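PDB 5ZCG: probable protein phosphatase 2C 50, which probably removes phosphate from phosphoserine and phosphothreonine side chains of proteins as a magnesium-dependent PP2C-family phosphatase. Local coordinates for residues V78-A83 and D104-K109; F111-D116 and G120-V125; G197-I200 and G204-V207. The protein carries 5 engineered substitutions. All coordinates share one frame; numbering follows the deposited sequence.

Contact 1 of 3, residues V78-A83 and D104-K109. Engineered in segment 78-83: Ala82 (natural residue Glu), Ala83 (natural residue Glu).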
ATOM      1  N   VAL A  78     -10.081  16.026  -2.384  1.00 29.11           N
ATOM      2  CA  VAL A  78      -9.879  17.300  -3.070  1.00 31.37           C
ATOM      3  C   VAL A  78      -9.708  17.075  -4.569  1.00 33.67           C
ATOM      4  O   VAL A  78     -10.352  17.742  -5.400  1.00 36.07           O
ATOM      5  CB  VAL A  78      -8.656  18.030  -2.482  1.00 33.46           C
ATOM      6  CG1 VAL A  78      -8.412  19.363  -3.210  1.00 31.07           C
ATOM      7  CG2 VAL A  78      -8.810  18.233  -0.978  1.00 34.42           C
ATOM      8  N   VAL A  79      -8.854  16.113  -4.935  1.00 28.77           N
ATOM      9  CA  VAL A  79      -8.631  15.813  -6.345  1.00 27.24           C
ATOM     10  C   VAL A  79      -9.916  15.310  -6.989  1.00 29.74           C
ATOM     11  O   VAL A  79     -10.260  15.703  -8.111  1.00 27.43           O
ATOM     12  CB  VAL A  79      -7.473  14.809  -6.510  1.00 25.76           C
ATOM     13  CG1 VAL A  79      -7.355  14.351  -7.959  1.00 27.12           C
ATOM     14  CG2 VAL A  79      -6.165  15.435  -6.052  1.00 25.11           C
ATOM     15  N   LEU A  80     -10.667  14.462  -6.278  1.00 27.55           N
ATOM     16  CA  LEU A  80     -11.912  13.943  -6.828  1.00 27.18           C
ATOM     17  C   LEU A  80     -12.947  15.049  -6.997  1.00 28.80           C
ATOM     18  O   LEU A  80     -13.669  15.071  -8.000  1.00 29.96           O
ATOM     19  CB  LEU A  80     -12.465  12.836  -5.943  1.00 27.18           C
ATOM     20  CG  LEU A  80     -13.710  12.148  -6.505  1.00 25.36           C
ATOM     21  CD1 LEU A  80     -13.395  11.487  -7.832  1.00 26.04           C
ATOM     22  CD2 LEU A  80     -14.240  11.129  -5.525  1.00 25.29           C
ATOM     23  N   SER A  81     -13.041  15.976  -6.034  1.00 24.84           N
ATOM     24  CA  SER A  81     -14.009  17.060  -6.162  1.00 31.16           C
ATOM     25  C   SER A  81     -13.696  17.925  -7.375  1.00 29.61           C
ATOM     26  O   SER A  81     -14.588  18.241  -8.175  1.00 32.14           O
ATOM     27  CB  SER A  81     -14.022  17.905  -4.892  1.00 31.01           C
ATOM     28  OG  SER A  81     -15.150  18.758  -4.880  1.00 33.63           O
ATOM     29  N   ALA A  82     -12.421  18.303  -7.536  1.00 31.17           N
ATOM     30  CA  ALA A  82     -12.031  19.106  -8.695  1.00 32.45           C
ATOM     31  C   ALA A  82     -12.282  18.359 -10.001  1.00 33.80           C
ATOM     32  O   ALA A  82     -12.763  18.948 -10.982  1.00 34.43           O
ATOM     33  CB  ALA A  82     -10.561  19.511  -8.585  1.00 31.60           C
ATOM     34  N   ALA A  83     -11.963  17.062 -10.038  1.00 32.28           N
ATOM     35  CA  ALA A  83     -12.170  16.281 -11.255  1.00 31.42           C
ATOM     36  C   ALA A  83     -13.650  16.157 -11.587  1.00 35.04           C
ATOM     37  O   ALA A  83     -14.031  16.198 -12.763  1.00 35.86           O
ATOM     38  CB  ALA A  83     -11.533  14.896 -11.109  1.00 27.73           C
ATOM     39  N   ASP A 104     -15.504   5.191 -14.294  1.00 33.83           N
ATOM     40  CA  ASP A 104     -14.204   4.532 -14.322  1.00 33.94           C
ATOM     41  C   ASP A 104     -13.095   5.529 -14.606  1.00 33.30           C
ATOM     42  O   ASP A 104     -12.061   5.523 -13.933  1.00 31.88           O
ATOM     43  CB  ASP A 104     -14.183   3.433 -15.386  1.00 38.12           C
ATOM     44  CG  ASP A 104     -15.097   2.277 -15.058  1.00 46.67           C
ATOM     45  OD1 ASP A 104     -15.587   2.203 -13.910  1.00 51.42           O
ATOM     46  OD2 ASP A 104     -15.324   1.438 -15.955  1.00 50.11           O
ATOM     47  N   ASP A 105     -13.301   6.406 -15.593  1.00 34.12           N
ATOM     48  CA  ASP A 105     -12.236   7.309 -16.006  1.00 34.73           C
ATOM     49  C   ASP A 105     -11.963   8.374 -14.954  1.00 32.33           C
ATOM     50  O   ASP A 105     -10.803   8.688 -14.676  1.00 31.35           O
ATOM     51  CB  ASP A 105     -12.587   7.957 -17.346  1.00 41.45           C
ATOM     52  CG  ASP A 105     -11.499   8.885 -17.842  1.00 46.84           C
ATOM     53  OD1 ASP A 105     -10.405   8.389 -18.172  1.00 51.62           O
ATOM     54  OD2 ASP A 105     -11.735  10.109 -17.898  1.00 52.00           O
ATOM     55  N   VAL A 106     -13.009   8.946 -14.357  1.00 35.67           N
ATOM     56  CA  VAL A 106     -12.779  10.000 -13.376  1.00 34.88           C
ATOM     57  C   VAL A 106     -12.098   9.428 -12.133  1.00 31.38           C
ATOM     58  O   VAL A 106     -11.145  10.020 -11.604  1.00 30.99           O
ATOM     59  CB  VAL A 106     -14.093  10.746 -13.050  1.00 37.06           C
ATOM     60  CG1 VAL A 106     -15.075   9.871 -12.283  1.00 40.27           C
ATOM     61  CG2 VAL A 106     -13.800  12.023 -12.274  1.00 38.12           C
ATOM     62  N   PHE A 107     -12.501   8.228 -11.697  1.00 28.66           N
ATOM     63  CA  PHE A 107     -11.832   7.653 -10.530  1.00 29.80           C
ATOM     64  C   PHE A 107     -10.415   7.192 -10.867  1.00 30.13           C
ATOM     65  O   PHE A 107      -9.491   7.367 -10.060  1.00 29.69           O
ATOM     66  CB  PHE A 107     -12.659   6.504  -9.960  1.00 28.77           C
ATOM     67  CG  PHE A 107     -13.649   6.935  -8.916  1.00 28.37           C
ATOM     68  CD1 PHE A 107     -13.216   7.437  -7.697  1.00 25.88           C
ATOM     69  CD2 PHE A 107     -15.004   6.840  -9.151  1.00 26.01           C
ATOM     70  CE1 PHE A 107     -14.119   7.834  -6.741  1.00 27.25           C
ATOM     71  CE2 PHE A 107     -15.916   7.241  -8.194  1.00 28.90           C
ATOM     72  CZ  PHE A 107     -15.470   7.737  -6.987  1.00 26.59           C
ATOM     73  N   THR A 108     -10.216   6.620 -12.058  1.00 29.47           N
ATOM     74  CA  THR A 108      -8.882   6.194 -12.470  1.00 30.43           C
ATOM     75  C   THR A 108      -7.930   7.380 -12.534  1.00 32.35           C
ATOM     76  O   THR A 108      -6.799   7.309 -12.036  1.00 32.93           O
ATOM     77  CB  THR A 108      -8.960   5.486 -13.825  1.00 33.48           C
ATOM     78  OG1 THR A 108      -9.624   4.227 -13.670  1.00 36.02           O
ATOM     79  CG2 THR A 108      -7.565   5.255 -14.401  1.00 32.10           C
ATOM     80  N   LYS A 109      -8.382   8.487 -13.138  1.00 25.77           N
ATOM     81  CA  LYS A 109      -7.548   9.677 -13.251  1.00 26.48           C
ATOM     82  C   LYS A 109      -7.282  10.306 -11.891  1.00 25.46           C
ATOM     83  O   LYS A 109      -6.173  10.784 -11.637  1.00 23.88           O
ATOM     84  CB  LYS A 109      -8.208  10.693 -14.190  1.00 34.44           C
ATOM     85  CG  LYS A 109      -7.782  10.584 -15.654  1.00 43.80           C
ATOM     86  CD  LYS A 109      -8.042   9.191 -16.213  1.00 53.01           C
ATOM     87  CE  LYS A 109      -7.118   8.859 -17.374  1.00 59.14           C
ATOM     88  NZ  LYS A 109      -7.021   7.386 -17.587  1.00 61.81           N
TER
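Leu80 and Phe107 meet through both methyl groups of the leucine and the CE1 side of the ring, approached obliquely. CD2 of Leu80 comes to 3.5 Å from CE1 of Phe107, while CD1 of Leu80 reaches the same CE1 at 3.9 Å; both methyls arrive from the same side of the ring plane, CD2 leaning toward CZ and CD1 toward CD1 of the ring. CG of Leu80 stands anti to the backbone N (chi1 -175°), which swings the fork across to the neighbouring helix although the side chain does not start out in that direction. Phe107 likewise leaves its backbone pointing away, and the reach of its ring brings CE1 back to the leucine. The segments 78-83 and 104-109, of helices 67-91 and 99-118, run roughly antiparallel, their axes at 141° and 9.9 Å apart at closest approach, and in the PP2C fold such a helical pair covers one face of the central beta-sandwich. Phe107 accordingly also touches Val157, Ala159 and Val232 on the strands beneath, and Leu80 touches Phe26. Replacing Leu80 with an alanine would probably open a gap beside CE1 and leave the Phe107 ring less firmly fixed in its rotation. Further along, Val106 directs its CG2 methyl at the engineered Ala83, whose CB lies 3.8 Å away. That same CG2 is 4.5 Å from CD1 of Leu80, so Val106 bridges the two alkyl partners on helix 67-91.

Contact 2 of 3, residues F111-D116 and G120-V125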
ATOM      1  N   PHE A 111      -7.159   8.710  -8.903  1.00 25.47           N
ATOM      2  CA  PHE A 111      -6.202   7.855  -8.200  1.00 30.34           C
ATOM      3  C   PHE A 111      -4.811   7.967  -8.817  1.00 33.20           C
ATOM      4  O   PHE A 111      -3.802   8.006  -8.098  1.00 28.29           O
ATOM      5  CB  PHE A 111      -6.685   6.404  -8.211  1.00 26.96           C
ATOM      6  CG  PHE A 111      -7.668   6.070  -7.108  1.00 29.32           C
ATOM      7  CD1 PHE A 111      -8.660   6.969  -6.741  1.00 30.56           C
ATOM      8  CD2 PHE A 111      -7.598   4.853  -6.445  1.00 27.93           C
ATOM      9  CE1 PHE A 111      -9.563   6.662  -5.729  1.00 31.40           C
ATOM     10  CE2 PHE A 111      -8.500   4.538  -5.433  1.00 29.73           C
ATOM     11  CZ  PHE A 111      -9.482   5.443  -5.075  1.00 27.31           C
ATOM     12  N   GLN A 112      -4.740   8.029 -10.153  1.00 31.19           N
ATOM     13  CA  GLN A 112      -3.455   8.165 -10.827  1.00 31.27           C
ATOM     14  C   GLN A 112      -2.804   9.499 -10.506  1.00 29.31           C
ATOM     15  O   GLN A 112      -1.580   9.582 -10.375  1.00 29.30           O
ATOM     16  CB  GLN A 112      -3.640   8.012 -12.339  1.00 36.71           C
ATOM     17  CG  GLN A 112      -2.349   8.073 -13.145  1.00 41.86           C
ATOM     18  CD  GLN A 112      -1.410   6.923 -12.826  1.00 47.04           C
ATOM     19  OE1 GLN A 112      -1.700   5.766 -13.135  1.00 47.76           O
ATOM     20  NE2 GLN A 112      -0.277   7.237 -12.202  1.00 48.03           N
ATOM     21  N   ARG A 113      -3.604  10.561 -10.386  1.00 32.40           N
ATOM     22  CA  ARG A 113      -3.053  11.872 -10.066  1.00 32.31           C
ATOM     23  C   ARG A 113      -2.495  11.898  -8.654  1.00 30.04           C
ATOM     24  O   ARG A 113      -1.409  12.442  -8.414  1.00 29.42           O
ATOM     25  CB  ARG A 113      -4.126  12.947 -10.245  1.00 35.68           C
ATOM     26  CG  ARG A 113      -3.778  14.293  -9.623  1.00 43.26           C
ATOM     27  CD  ARG A 113      -2.835  15.097 -10.507  1.00 51.28           C
ATOM     28  NE  ARG A 113      -3.179  14.990 -11.924  1.00 58.03           N
ATOM     29  CZ  ARG A 113      -4.167  15.662 -12.510  1.00 63.29           C
ATOM     30  NH1 ARG A 113      -4.917  16.498 -11.803  1.00 63.99           N
ATOM     31  NH2 ARG A 113      -4.406  15.498 -13.804  1.00 65.92           N
ATOM     32  N   VAL A 114      -3.218  11.307  -7.702  1.00 31.94           N
ATOM     33  CA  VAL A 114      -2.679  11.215  -6.347  1.00 28.21           C
ATOM     34  C   VAL A 114      -1.399  10.381  -6.338  1.00 26.89           C
ATOM     35  O   VAL A 114      -0.410  10.744  -5.687  1.00 26.99           O
ATOM     36  CB  VAL A 114      -3.737  10.655  -5.379  1.00 29.96           C
ATOM     37  CG1 VAL A 114      -3.105  10.320  -4.033  1.00 27.65           C
ATOM     38  CG2 VAL A 114      -4.864  11.660  -5.205  1.00 28.21           C
ATOM     39  N   ASP A 115      -1.384   9.270  -7.081  1.00 26.77           N
ATOM     40  CA  ASP A 115      -0.172   8.455  -7.166  1.00 27.52           C
ATOM     41  C   ASP A 115       0.997   9.262  -7.725  1.00 30.67           C
ATOM     42  O   ASP A 115       2.110   9.221  -7.186  1.00 27.06           O
ATOM     43  CB  ASP A 115      -0.438   7.216  -8.024  1.00 28.41           C
ATOM     44  CG  ASP A 115       0.720   6.224  -8.009  1.00 38.39           C
ATOM     45  OD1 ASP A 115       0.916   5.539  -6.978  1.00 40.50           O
ATOM     46  OD2 ASP A 115       1.435   6.122  -9.031  1.00 40.45           O
ATOM     47  N   ASP A 116       0.751  10.022  -8.800  1.00 32.69           N
ATOM     48  CA  ASP A 116       1.799  10.835  -9.415  1.00 31.82           C
ATOM     49  C   ASP A 116       2.294  11.914  -8.461  1.00 33.35           C
ATOM     50  O   ASP A 116       3.482  12.261  -8.468  1.00 32.53           O
ATOM     51  CB  ASP A 116       1.279  11.477 -10.704  1.00 33.23           C
ATOM     52  CG  ASP A 116       1.213  10.501 -11.864  1.00 37.37           C
ATOM     53  OD1 ASP A 116       1.932   9.478 -11.834  1.00 39.22           O
ATOM     54  OD2 ASP A 116       0.443  10.762 -12.812  1.00 39.45           O
ATOM     55  N   GLY A 120       6.153  12.109  -6.971  1.00 31.64           N
ATOM     56  CA  GLY A 120       6.875  13.256  -7.485  1.00 35.03           C
ATOM     57  C   GLY A 120       6.903  13.385  -8.993  1.00 37.74           C
ATOM     58  O   GLY A 120       7.728  14.135  -9.522  1.00 37.63           O
ATOM     59  N   ARG A 121       6.030  12.670  -9.705  1.00 37.00           N
ATOM     60  CA  ARG A 121       5.965  12.793 -11.156  1.00 36.88           C
ATOM     61  C   ARG A 121       5.275  14.074 -11.611  1.00 43.50           C
ATOM     62  O   ARG A 121       5.530  14.532 -12.730  1.00 48.33           O
ATOM     63  CB  ARG A 121       5.249  11.583 -11.763  1.00 36.72           C
ATOM     64  CG  ARG A 121       5.863  10.239 -11.402  1.00 49.44           C
ATOM     65  CD  ARG A 121       7.314  10.115 -11.863  1.00 57.41           C
ATOM     66  NE  ARG A 121       8.095   9.253 -10.976  1.00 62.12           N
ATOM     67  CZ  ARG A 121       9.249   9.599 -10.409  1.00 65.93           C
ATOM     68  NH1 ARG A 121       9.776  10.797 -10.632  1.00 65.01           N
ATOM     69  NH2 ARG A 121       9.881   8.741  -9.616  1.00 68.96           N
ATOM     70  N   VAL A 122       4.401  14.650 -10.784  1.00 44.37           N
ATOM     71  CA  VAL A 122       3.753  15.922 -11.069  1.00 43.03           C
ATOM     72  C   VAL A 122       3.893  16.815  -9.844  1.00 48.40           C
ATOM     73  O   VAL A 122       4.161  16.354  -8.732  1.00 50.94           O
ATOM     74  CB  VAL A 122       2.262  15.769 -11.448  1.00 42.16           C
ATOM     75  CG1 VAL A 122       2.103  14.942 -12.714  1.00 42.54           C
ATOM     76  CG2 VAL A 122       1.477  15.161 -10.294  1.00 41.46           C
ATOM     77  N   THR A 123       3.701  18.112 -10.063  1.00 50.16           N
ATOM     78  CA  THR A 123       3.767  19.081  -8.981  1.00 49.95           C
ATOM     79  C   THR A 123       2.436  19.136  -8.237  1.00 48.73           C
ATOM     80  O   THR A 123       1.368  18.909  -8.813  1.00 48.12           O
ATOM     81  CB  THR A 123       4.124  20.467  -9.519  1.00 47.97           C
ATOM     82  OG1 THR A 123       3.291  20.766 -10.642  1.00 48.07           O
ATOM     83  CG2 THR A 123       5.581  20.510  -9.959  1.00 48.22           C
ATOM     84  N   ARG A 124       2.511  19.435  -6.944  1.00 50.72           N
ATOM     85  CA  ARG A 124       1.336  19.510  -6.088  1.00 54.42           C
ATOM     86  C   ARG A 124       1.327  20.849  -5.360  1.00 56.21           C
ATOM     87  O   ARG A 124       2.371  21.476  -5.177  1.00 55.47           O
ATOM     88  CB  ARG A 124       1.290  18.329  -5.089  1.00 51.74           C
ATOM     89  CG  ARG A 124       2.547  18.150  -4.242  1.00 50.16           C
ATOM     90  CD  ARG A 124       2.439  16.950  -3.298  1.00 50.53           C
ATOM     91  NE  ARG A 124       3.516  16.901  -2.314  1.00 48.49           N
ATOM     92  CZ  ARG A 124       4.770  16.572  -2.601  1.00 48.11           C
ATOM     93  NH1 ARG A 124       5.117  16.276  -3.851  1.00 48.35           N
ATOM     94  NH2 ARG A 124       5.679  16.558  -1.639  1.00 45.69           N
ATOM     95  N   VAL A 125       0.129  21.323  -5.020  1.00 59.49           N
ATOM     96  CA  VAL A 125      -0.059  22.603  -4.339  1.00 65.70           C
ATOM     97  C   VAL A 125      -0.650  22.366  -2.952  1.00 71.91           C
ATOM     98  O   VAL A 125      -1.546  21.531  -2.783  1.00 72.75           O
ATOM     99  CB  VAL A 125      -0.949  23.551  -5.165  1.00 62.70           C
ATOM    100  CG1 VAL A 125      -1.271  24.806  -4.367  1.00 61.65           C
ATOM    101  CG2 VAL A 125      -0.259  23.913  -6.475  1.00 62.48           C
TER
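The backbone carbonyl of Asp116 faces the chain as it turns out of helix 99-118, accepting a hydrogen bond from Arg121 N at 2.9 Å and a weak one from Val122 N at 3.5 Å. The turn is a Schellman motif, the classic way to end a helix at its C-terminus: Gly120 takes a positive phi of 74°, and the chain turns back on the last turn of the helix. Arg121 N lies in the plane of the Asp116 carbonyl, with a C=O...N angle of 154°. Beyond the glycine, Val122 folds back over the helix flank. With chi1 of -62° placing CG1 beside the backbone N, its CG2 falls between N and the carbonyl carbon and turns to CB of Asp116, 3.7 Å away; CG2 also lies 4.3 Å from CD of Arg113. The carboxylate of Asp116 meets the aliphatic base of Arg121, whose CB is 3.9 Å from OD1. The arginine chain then bends away, leaving the two opposite charges near but not in contact. After the turn, the chain enters strand 124-125, where Arg124 pairs through its backbone with Arg133. Back on the helix, Gln112 NE2 gives a weak hydrogen bond of 3.2 Å to OD1 of Asp116.

Contact 3 of 3, residues G197-I200 and G204-V207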
ATOM      1  N   GLY A 197       6.561 -10.157 -14.485  1.00 51.06           N
ATOM      2  CA  GLY A 197       6.718 -10.229 -13.050  1.00 48.44           C
ATOM      3  C   GLY A 197       6.372 -11.596 -12.506  1.00 46.25           C
ATOM      4  O   GLY A 197       5.865 -12.471 -13.206  1.00 46.36           O
ATOM      5  N   LYS A 198       6.650 -11.779 -11.223  1.00 44.52           N
ATOM      6  CA  LYS A 198       6.400 -13.047 -10.561  1.00 44.65           C
ATOM      7  C   LYS A 198       5.428 -12.855  -9.409  1.00 41.51           C
ATOM      8  O   LYS A 198       5.489 -11.855  -8.689  1.00 40.52           O
ATOM      9  CB  LYS A 198       7.700 -13.662 -10.028  1.00 48.23           C
ATOM     10  CG  LYS A 198       8.470 -14.505 -11.028  1.00 53.27           C
ATOM     11  CD  LYS A 198       9.472 -15.407 -10.313  1.00 57.83           C
ATOM     12  CE  LYS A 198       9.767 -16.660 -11.122  1.00 60.95           C
ATOM     13  NZ  LYS A 198      10.213 -17.791 -10.260  1.00 64.46           N
ATOM     14  N   VAL A 199       4.516 -13.810  -9.268  1.00 39.67           N
ATOM     15  CA  VAL A 199       3.667 -13.938  -8.095  1.00 39.02           C
ATOM     16  C   VAL A 199       4.166 -15.164  -7.352  1.00 42.87           C
ATOM     17  O   VAL A 199       4.138 -16.277  -7.894  1.00 43.57           O
ATOM     18  CB  VAL A 199       2.182 -14.069  -8.468  1.00 36.61           C
ATOM     19  CG1 VAL A 199       1.354 -14.363  -7.232  1.00 35.65           C
ATOM     20  CG2 VAL A 199       1.701 -12.794  -9.163  1.00 34.65           C
ATOM     21  N   ILE A 200       4.640 -14.963  -6.125  1.00 43.41           N
ATOM     22  CA  ILE A 200       5.295 -16.018  -5.362  1.00 41.50           C
ATOM     23  C   ILE A 200       4.587 -16.165  -4.024  1.00 39.52           C
ATOM     24  O   ILE A 200       4.342 -15.170  -3.336  1.00 34.94           O
ATOM     25  CB  ILE A 200       6.795 -15.727  -5.157  1.00 42.99           C
ATOM     26  CG1 ILE A 200       7.491 -15.559  -6.507  1.00 46.48           C
ATOM     27  CG2 ILE A 200       7.451 -16.847  -4.356  1.00 44.01           C
ATOM     28  CD1 ILE A 200       8.709 -14.663  -6.467  1.00 48.44           C
ATOM     29  N   GLY A 204       1.834 -15.997   2.114  1.00 39.28           N
ATOM     30  CA  GLY A 204       0.817 -15.426   1.249  1.00 38.92           C
ATOM     31  C   GLY A 204       1.362 -15.130  -0.135  1.00 36.00           C
ATOM     32  O   GLY A 204       2.553 -14.893  -0.331  1.00 37.49           O
ATOM     33  N   TYR A 205       0.467 -15.162  -1.120  1.00 37.12           N
ATOM     34  CA  TYR A 205       0.850 -14.824  -2.486  1.00 36.83           C
ATOM     35  C   TYR A 205       1.211 -13.349  -2.568  1.00 33.34           C
ATOM     36  O   TYR A 205       0.414 -12.486  -2.189  1.00 36.52           O
ATOM     37  CB  TYR A 205      -0.286 -15.151  -3.452  1.00 39.89           C
ATOM     38  CG  TYR A 205      -0.547 -16.634  -3.588  1.00 44.65           C
ATOM     39  CD1 TYR A 205       0.213 -17.416  -4.447  1.00 45.75           C
ATOM     40  CD2 TYR A 205      -1.548 -17.254  -2.851  1.00 49.45           C
ATOM     41  CE1 TYR A 205      -0.019 -18.772  -4.573  1.00 48.32           C
ATOM     42  CE2 TYR A 205      -1.788 -18.612  -2.970  1.00 52.77           C
ATOM     43  CZ  TYR A 205      -1.019 -19.365  -3.834  1.00 53.39           C
ATOM     44  OH  TYR A 205      -1.251 -20.719  -3.958  1.00 56.39           O
ATOM     45  N   ARG A 206       2.415 -13.057  -3.060  1.00 30.44           N
ATOM     46  CA  ARG A 206       2.931 -11.700  -3.086  1.00 28.29           C
ATOM     47  C   ARG A 206       3.556 -11.383  -4.439  1.00 32.05           C
ATOM     48  O   ARG A 206       4.118 -12.261  -5.107  1.00 32.61           O
ATOM     49  CB  ARG A 206       3.965 -11.480  -1.975  1.00 25.30           C
ATOM     50  CG  ARG A 206       3.409 -11.710  -0.575  1.00 30.00           C
ATOM     51  CD  ARG A 206       4.495 -11.685   0.482  1.00 29.21           C
ATOM     52  NE  ARG A 206       3.946 -11.829   1.830  1.00 31.94           N
ATOM     53  CZ  ARG A 206       3.504 -10.807   2.560  1.00 34.71           C
ATOM     54  NH1 ARG A 206       3.549  -9.573   2.073  1.00 35.27           N
ATOM     55  NH2 ARG A 206       3.014 -11.013   3.774  1.00 31.64           N
ATOM     56  N   VAL A 207       3.447 -10.108  -4.826  1.00 29.46           N
ATOM     57  CA  VAL A 207       4.078  -9.591  -6.038  1.00 30.34           C
ATOM     58  C   VAL A 207       5.587  -9.590  -5.846  1.00 33.65           C
ATOM     59  O   VAL A 207       6.110  -8.899  -4.963  1.00 35.12           O
ATOM     60  CB  VAL A 207       3.573  -8.179  -6.361  1.00 28.08           C
ATOM     61  CG1 VAL A 207       4.215  -7.679  -7.643  1.00 28.34           C
ATOM     62  CG2 VAL A 207       2.054  -8.155  -6.468  1.00 26.27           C
TER
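Ile200 and Arg206 face each other as an antiparallel hydrogen-bonded pair, and each backbone group of one finds its mate on the other. Ile200 N donates to Arg206 O at 2.9 Å, nearly straight at 171° and in the carbonyl plane. The return bond, from Arg206 N to Ile200 O, is also 2.9 Å, but its donor stands above the plane of the Ile200 carbonyl. Arg206 O is approached a second time by CA of Val199, a CA-H...O contact of 3.5 Å. Val199 and Val207 form the adjoining non-hydrogen-bonded pair, and Lys198 extends the ladder through backbone bonds to Leu208. The guanidinium of Arg206 is satisfied elsewhere: an extended chain (chi2 172°, chi3 177°) carries it away from Ile200, toward the hairpin turn, so that NH1 bonds Val210 O and NE bonds Asn203 O. NH1 also makes a weak bond to the backbone of the other protein chain. On the face of Val199 and Val207, CG1 of Val199 also reaches CB of Tyr205, 4.2 Å away. This beta hairpin, 199-201 with 205-207, lies against helix 186-194, where Val199 and Val207 rest on Ile192 and Tyr205 on Arg189, while Lys198, Ile200 and Arg206 touch the other protein.

Overall arrangement
Contacts 1 and 2 share helix 99-118 and lie in series along it, their centres 12 Å apart. They touch directly: Val79 CG1 packs on Arg113 CG at 3.9 Å, and Val79 CG2 meets Val114 CG2 at 4.1 Å, so the helix pairing of contact 1 runs on toward the helix end of contact 2. Contact 3 stands apart, with centres about 30 Å from contact 1 and 27 Å from contact 2, and no touch with either. It is the one associated with the ligand and the partner: the Arg206 side chain is about 8 Å from bound abscisic acid and about 11 Å from a magnesium ion. Asp61, Gly62, Asp249 and Asp311 line the magnesium sites.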